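Local coordinates for protein aminotransferase (Helicobacter pylori, PDB 2FNU) that transfers an amino group from L-glutamate to a UDP-linked 4-keto sugar, using pyridoxal phosphate, in the second step of pseudaminic acid biosynthesis for flagellin modification, at residues B[168-180]-B[189-201]. Sequence-based numbering, arbitrary orientation.
Sequences VGGFALASVFSFH and EGGAVVTNDSELH. With PMP (4'-deoxy-4'-aminopyridoxal-5'-phosphate), chain E; UD1 (uridine-diphosphate-N-acetylglucosamine), chain F.
V194 pushes its CG2 methyl against the edge of the F177 ring, 3.8 Å from CE1, and the same methyl touches G169 O. Both side chains lie on one face of an antiparallel strand pair, 174-178 against 191-195, inside the mixed seven-stranded sheet of this PLP-dependent aminotransferase. S175 pairs with V194 and F177 with A192, each through two backbone hydrogen bonds. Further along that face, A192 CB sits 3.8 Å from F179 CE1. On the other face V176 CG2 meets V193 CG2, and helix 56-66 packs over both A174 and V193. At the far end L173 CG rests on L200 CD2 at the start of helix 198-208, whose N-cap D197 accepts from L200 N through OD1. With OG1 swung opposite its backbone nitrogen (chi1 -176°) and beside its carbonyl carbon, T195 can donate to L173 O at 2.7 Å and accept from D197 N in an ST turn. The opposite end opens onto the active site. The H180 ring, hydrogen-bonded through NE2 to Q30 of the second subunit, has UD1 C6' over the centre of one face, 3.3 Å above its plane. S178 OG accepts from H180 N, another ST turn, and donates to the cofactor phosphate at PMP O2P, 2.8 Å away.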
loop_
_atom_site.group_PDB
_atom_site.type_symbol
_atom_site.label_atom_id
_atom_site.label_comp_id
_atom_site.label_asym_id
_atom_site.label_seq_id
_atom_site.Cartn_x
_atom_site.Cartn_y
_atom_site.Cartn_z
ATOM N N VAL B 168 6.625 -15.811 18.712
ATOM C CA VAL B 168 7.371 -15.335 17.546
ATOM C C VAL B 168 7.126 -13.833 17.367
ATOM O O VAL B 168 5.999 -13.361 17.544
ATOM C CB VAL B 168 6.916 -16.105 16.302
ATOM C CG1 VAL B 168 7.458 -15.456 15.013
ATOM C CG2 VAL B 168 7.373 -17.572 16.415
ATOM N N GLY B 169 8.189 -13.094 17.045
ATOM C CA GLY B 169 8.084 -11.645 16.856
ATOM C C GLY B 169 9.267 -10.895 17.437
ATOM O O GLY B 169 9.660 -9.859 16.918
ATOM N N GLY B 170 9.832 -11.418 18.521
ATOM C CA GLY B 170 10.888 -10.693 19.209
ATOM C C GLY B 170 12.268 -11.297 19.048
ATOM O O GLY B 170 13.235 -10.774 19.616
ATOM N N PHE B 171 12.378 -12.367 18.256
ATOM C CA PHE B 171 13.639 -13.121 18.176
ATOM C C PHE B 171 14.668 -12.550 17.210
ATOM O O PHE B 171 15.876 -12.772 17.366
ATOM C CB PHE B 171 13.388 -14.573 17.775
ATOM C CG PHE B 171 12.478 -15.324 18.704
ATOM C CD1 PHE B 171 11.302 -15.886 18.228
ATOM C CD2 PHE B 171 12.808 -15.492 20.045
ATOM C CE1 PHE B 171 10.438 -16.585 19.074
ATOM C CE2 PHE B 171 11.959 -16.208 20.903
ATOM C CZ PHE B 171 10.779 -16.752 20.418
ATOM N N ALA B 172 14.188 -11.883 16.172
ATOM C CA ALA B 172 15.044 -11.401 15.107
ATOM C C ALA B 172 15.274 -9.899 15.288
ATOM O O ALA B 172 14.648 -9.263 16.145
ATOM C CB ALA B 172 14.370 -11.671 13.773
ATOM N N LEU B 173 16.166 -9.319 14.486
ATOM C CA LEU B 173 16.311 -7.866 14.484
ATOM C C LEU B 173 14.938 -7.228 14.280
ATOM O O LEU B 173 14.570 -6.261 14.968
ATOM C CB LEU B 173 17.280 -7.426 13.386
ATOM C CG LEU B 173 17.366 -5.911 13.211
ATOM C CD1 LEU B 173 17.820 -5.213 14.523
ATOM C CD2 LEU B 173 18.292 -5.554 12.066
ATOM N N ALA B 174 14.182 -7.782 13.336
ATOM C CA ALA B 174 12.795 -7.384 13.151
ATOM C C ALA B 174 12.060 -8.535 12.493
ATOM O O ALA B 174 12.688 -9.362 11.815
ATOM C CB ALA B 174 12.712 -6.130 12.288
ATOM N N SER B 175 10.742 -8.558 12.681
ATOM C CA SER B 175 9.896 -9.607 12.126
ATOM C C SER B 175 8.683 -8.998 11.435
ATOM O O SER B 175 8.172 -7.966 11.865
ATOM C CB SER B 175 9.423 -10.543 13.237
ATOM O OG SER B 175 10.540 -11.109 13.934
ATOM N N VAL B 176 8.236 -9.653 10.375
ATOM C CA VAL B 176 7.094 -9.165 9.598
ATOM C C VAL B 176 5.913 -10.103 9.802
ATOM O O VAL B 176 6.090 -11.315 9.815
ATOM C CB VAL B 176 7.453 -9.083 8.105
ATOM C CG1 VAL B 176 6.206 -8.886 7.217
ATOM C CG2 VAL B 176 8.503 -7.976 7.902
ATOM N N PHE B 177 4.711 -9.532 9.955
ATOM C CA PHE B 177 3.466 -10.306 9.944
ATOM C C PHE B 177 2.554 -9.813 8.826
ATOM O O PHE B 177 2.622 -8.653 8.434
ATOM C CB PHE B 177 2.737 -10.155 11.283
ATOM C CG PHE B 177 3.506 -10.722 12.452
ATOM C CD1 PHE B 177 4.257 -9.888 13.273
ATOM C CD2 PHE B 177 3.510 -12.078 12.706
ATOM C CE1 PHE B 177 4.980 -10.413 14.349
ATOM C CE2 PHE B 177 4.238 -12.618 13.781
ATOM C CZ PHE B 177 4.972 -11.786 14.603
ATOM N N SER B 178 1.686 -10.691 8.336
ATOM C CA SER B 178 0.687 -10.281 7.354
ATOM C C SER B 178 -0.702 -10.406 7.952
ATOM O O SER B 178 -0.988 -11.351 8.685
ATOM C CB SER B 178 0.761 -11.184 6.108
ATOM O OG SER B 178 -0.285 -10.879 5.178
ATOM N N PHE B 179 -1.581 -9.480 7.571
ATOM C CA PHE B 179 -2.993 -9.477 7.966
ATOM C C PHE B 179 -3.853 -9.548 6.704
ATOM O O PHE B 179 -4.996 -9.089 6.696
ATOM C CB PHE B 179 -3.341 -8.222 8.774
ATOM C CG PHE B 179 -2.375 -7.930 9.886
ATOM C CD1 PHE B 179 -1.765 -6.696 9.967
ATOM C CD2 PHE B 179 -2.069 -8.895 10.841
ATOM C CE1 PHE B 179 -0.834 -6.405 10.991
ATOM C CE2 PHE B 179 -1.158 -8.611 11.869
ATOM C CZ PHE B 179 -0.548 -7.373 11.939
ATOM N N HIS B 180 -3.310 -10.145 5.646
ATOM C CA HIS B 180 -4.100 -10.444 4.457
ATOM C C HIS B 180 -5.358 -11.218 4.858
ATOM O O HIS B 180 -5.372 -11.920 5.882
ATOM C CB HIS B 180 -3.274 -11.298 3.499
ATOM C CG HIS B 180 -3.975 -11.643 2.217
ATOM N ND1 HIS B 180 -4.753 -12.779 2.072
ATOM C CD2 HIS B 180 -4.017 -11.000 1.025
ATOM C CE1 HIS B 180 -5.236 -12.818 0.839
ATOM N NE2 HIS B 180 -4.788 -11.760 0.179
ATOM N N GLU B 189 -6.320 -6.280 3.781
ATOM C CA GLU B 189 -4.896 -6.282 3.405
ATOM C C GLU B 189 -4.211 -5.588 4.561
ATOM O O GLU B 189 -4.742 -4.642 5.143
ATOM C CB GLU B 189 -4.623 -5.487 2.123
ATOM C CG GLU B 189 -5.271 -6.062 0.846
ATOM C CD GLU B 189 -4.437 -7.142 0.165
ATOM O OE1 GLU B 189 -3.360 -7.554 0.698
ATOM O OE2 GLU B 189 -4.895 -7.620 -0.898
ATOM N N GLY B 190 -3.032 -6.051 4.903
ATOM C CA GLY B 190 -2.247 -5.361 5.919
ATOM C C GLY B 190 -0.998 -6.120 6.287
ATOM O O GLY B 190 -0.856 -7.302 5.963
ATOM N N GLY B 191 -0.094 -5.436 6.981
ATOM C CA GLY B 191 1.066 -6.136 7.542
ATOM C C GLY B 191 1.655 -5.341 8.666
ATOM O O GLY B 191 1.171 -4.251 9.009
ATOM N N ALA B 192 2.720 -5.872 9.257
ATOM C CA ALA B 192 3.378 -5.159 10.363
ATOM C C ALA B 192 4.849 -5.488 10.333
ATOM O O ALA B 192 5.228 -6.597 9.936
ATOM C CB ALA B 192 2.817 -5.568 11.716
ATOM N N VAL B 193 5.678 -4.541 10.777
ATOM C CA VAL B 193 7.052 -4.855 11.171
ATOM C C VAL B 193 7.114 -4.600 12.661
ATOM O O VAL B 193 6.687 -3.543 13.129
ATOM C CB VAL B 193 8.138 -3.993 10.497
ATOM C CG1 VAL B 193 9.544 -4.526 10.917
ATOM C CG2 VAL B 193 8.010 -3.976 8.983
ATOM N N VAL B 194 7.606 -5.587 13.400
ATOM C CA VAL B 194 7.865 -5.395 14.841
ATOM C C VAL B 194 9.359 -5.521 15.091
ATOM O O VAL B 194 10.087 -6.217 14.359
ATOM C CB VAL B 194 7.056 -6.350 15.753
ATOM C CG1 VAL B 194 5.550 -6.193 15.446
ATOM C CG2 VAL B 194 7.503 -7.795 15.565
ATOM N N THR B 195 9.832 -4.797 16.099
ATOM C CA THR B 195 11.272 -4.783 16.389
ATOM C C THR B 195 11.507 -4.322 17.813
ATOM O O THR B 195 10.656 -3.627 18.359
ATOM C CB THR B 195 12.052 -3.857 15.398
ATOM O OG1 THR B 195 13.455 -3.947 15.661
ATOM C CG2 THR B 195 11.620 -2.384 15.486
ATOM N N ASN B 196 12.657 -4.695 18.383
ATOM C CA ASN B 196 13.111 -4.125 19.667
ATOM C C ASN B 196 14.198 -3.058 19.462
ATOM O O ASN B 196 14.767 -2.564 20.430
ATOM C CB ASN B 196 13.605 -5.232 20.609
ATOM C CG ASN B 196 12.478 -6.169 21.041
ATOM O OD1 ASN B 196 11.326 -5.739 21.190
ATOM N ND2 ASN B 196 12.803 -7.458 21.242
ATOM N N ASP B 197 14.463 -2.703 18.203
ATOM C CA ASP B 197 15.452 -1.673 17.850
ATOM C C ASP B 197 14.750 -0.352 17.569
ATOM O O ASP B 197 14.092 -0.196 16.536
ATOM C CB ASP B 197 16.239 -2.139 16.616
ATOM C CG ASP B 197 17.440 -1.245 16.309
ATOM O OD1 ASP B 197 17.270 -0.031 16.073
ATOM O OD2 ASP B 197 18.572 -1.763 16.336
ATOM N N SER B 198 14.890 0.601 18.492
ATOM C CA SER B 198 14.176 1.870 18.376
ATOM C C SER B 198 14.616 2.714 17.179
ATOM O O SER B 198 13.770 3.363 16.541
ATOM C CB SER B 198 14.322 2.692 19.663
ATOM O OG SER B 198 13.773 1.982 20.763
ATOM N N GLU B 199 15.919 2.738 16.879
ATOM C CA GLU B 199 16.393 3.514 15.736
ATOM C C GLU B 199 15.796 2.968 14.437
ATOM O O GLU B 199 15.369 3.744 13.570
ATOM C CB GLU B 199 17.921 3.558 15.691
ATOM C CG GLU B 199 18.475 4.527 16.752
ATOM C CD GLU B 199 19.998 4.607 16.805
ATOM O OE1 GLU B 199 20.503 5.320 17.704
ATOM O OE2 GLU B 199 20.687 3.989 15.965
ATOM N N LEU B 200 15.710 1.642 14.338
ATOM C CA LEU B 200 15.147 1.020 13.138
ATOM C C LEU B 200 13.652 1.343 13.021
ATOM O O LEU B 200 13.157 1.717 11.949
ATOM C CB LEU B 200 15.376 -0.499 13.170
ATOM C CG LEU B 200 14.776 -1.284 11.995
ATOM C CD1 LEU B 200 15.233 -0.728 10.654
ATOM C CD2 LEU B 200 15.152 -2.759 12.125
ATOM N N HIS B 201 12.933 1.186 14.133
ATOM C CA HIS B 201 11.521 1.589 14.176
ATOM C C HIS B 201 11.302 3.014 13.660
ATOM O O HIS B 201 10.494 3.224 12.767
ATOM C CB HIS B 201 10.982 1.428 15.603
ATOM C CG HIS B 201 9.605 1.976 15.791
ATOM N ND1 HIS B 201 8.478 1.306 15.364
ATOM C CD2 HIS B 201 9.173 3.118 16.377
ATOM C CE1 HIS B 201 7.409 2.021 15.674
ATOM N NE2 HIS B 201 7.803 3.123 16.291
HETATM N N1 PMP E . 5.545 -13.539 2.995
HETATM C C2 PMP E . 4.840 -14.712 3.080
HETATM C C2A PMP E . 5.509 -15.914 3.706
HETATM C C3 PMP E . 3.526 -14.759 2.595
HETATM O O3 PMP E . 2.793 -15.907 2.698
HETATM C C4 PMP E . 2.937 -13.616 2.003
HETATM C C4A PMP E . 1.552 -13.662 1.394
HETATM N N4A PMP E . 1.244 -14.950 0.812
HETATM C C5 PMP E . 3.659 -12.418 1.990
HETATM C C6 PMP E . 4.936 -12.395 2.546
HETATM C C5A PMP E . 3.079 -11.140 1.411
HETATM O O4P PMP E . 2.146 -10.647 2.355
HETATM P P PMP E . 0.983 -9.634 1.878
HETATM O O1P PMP E . -0.027 -10.479 1.138
HETATM O O2P PMP E . 0.391 -9.107 3.151
HETATM O O3P PMP E . 1.589 -8.540 1.041
HETATM C "C1'" UD1 F . -0.623 -15.621 -2.063
HETATM C "C2'" UD1 F . 0.034 -16.738 -1.233
HETATM C "C3'" UD1 F . -0.249 -16.601 0.260
HETATM C "C4'" UD1 F . -0.002 -15.161 0.731
HETATM C "C5'" UD1 F . -0.646 -14.081 -0.159
HETATM C "C6'" UD1 F . -2.146 -13.928 0.107
HETATM C "C7'" UD1 F . 0.277 -18.778 -2.599
HETATM C "C8'" UD1 F . -0.380 -20.016 -3.148
HETATM N "N2'" UD1 F . -0.414 -18.042 -1.723
HETATM O "O1'" UD1 F . -2.034 -15.833 -2.154
HETATM O "O3'" UD1 F . 0.612 -17.489 1.010
HETATM O "O5'" UD1 F . -0.362 -14.300 -1.551
HETATM O "O7'" UD1 F . 1.395 -18.479 -2.943
HETATM N N1 UD1 F . -9.694 -15.877 -0.253
HETATM C C2 UD1 F . -10.784 -15.518 0.566
HETATM N N3 UD1 F . -11.012 -14.224 0.847
HETATM C C4 UD1 F . -10.232 -13.249 0.358
HETATM C C5 UD1 F . -9.139 -13.538 -0.458
HETATM C C6 UD1 F . -8.861 -14.861 -0.777
HETATM O O2 UD1 F . -11.533 -16.412 1.031
HETATM O O4 UD1 F . -10.487 -12.065 0.647
HETATM C C1B UD1 F . -9.477 -17.306 -0.555
HETATM C C2B UD1 F . -10.292 -17.642 -1.797
HETATM O "O2'" UD1 F . -10.923 -18.912 -1.615
HETATM C C3B UD1 F . -9.269 -17.707 -2.910
HETATM C C4B UD1 F . -8.016 -18.151 -2.183
HETATM O O4B UD1 F . -8.107 -17.592 -0.867
HETATM O O3B UD1 F . -9.619 -18.629 -3.949
HETATM C C5B UD1 F . -6.783 -17.627 -2.888
HETATM O O5B UD1 F . -5.645 -18.069 -2.161
HETATM P PA UD1 F . -4.206 -18.073 -2.891
HETATM O O1A UD1 F . -3.151 -18.408 -1.847
HETATM O O2A UD1 F . -4.317 -18.921 -4.146
HETATM O O3A UD1 F . -4.170 -16.499 -3.272
HETATM P PB UD1 F . -2.813 -15.669 -3.563
HETATM O O1B UD1 F . -2.009 -16.363 -4.653
HETATM O O2B UD1 F . -3.209 -14.207 -3.702
HETATM O O HOH W 1 14.957 -8.691 19.263
HETATM O O HOH W 2 14.986 -6.401 17.695
#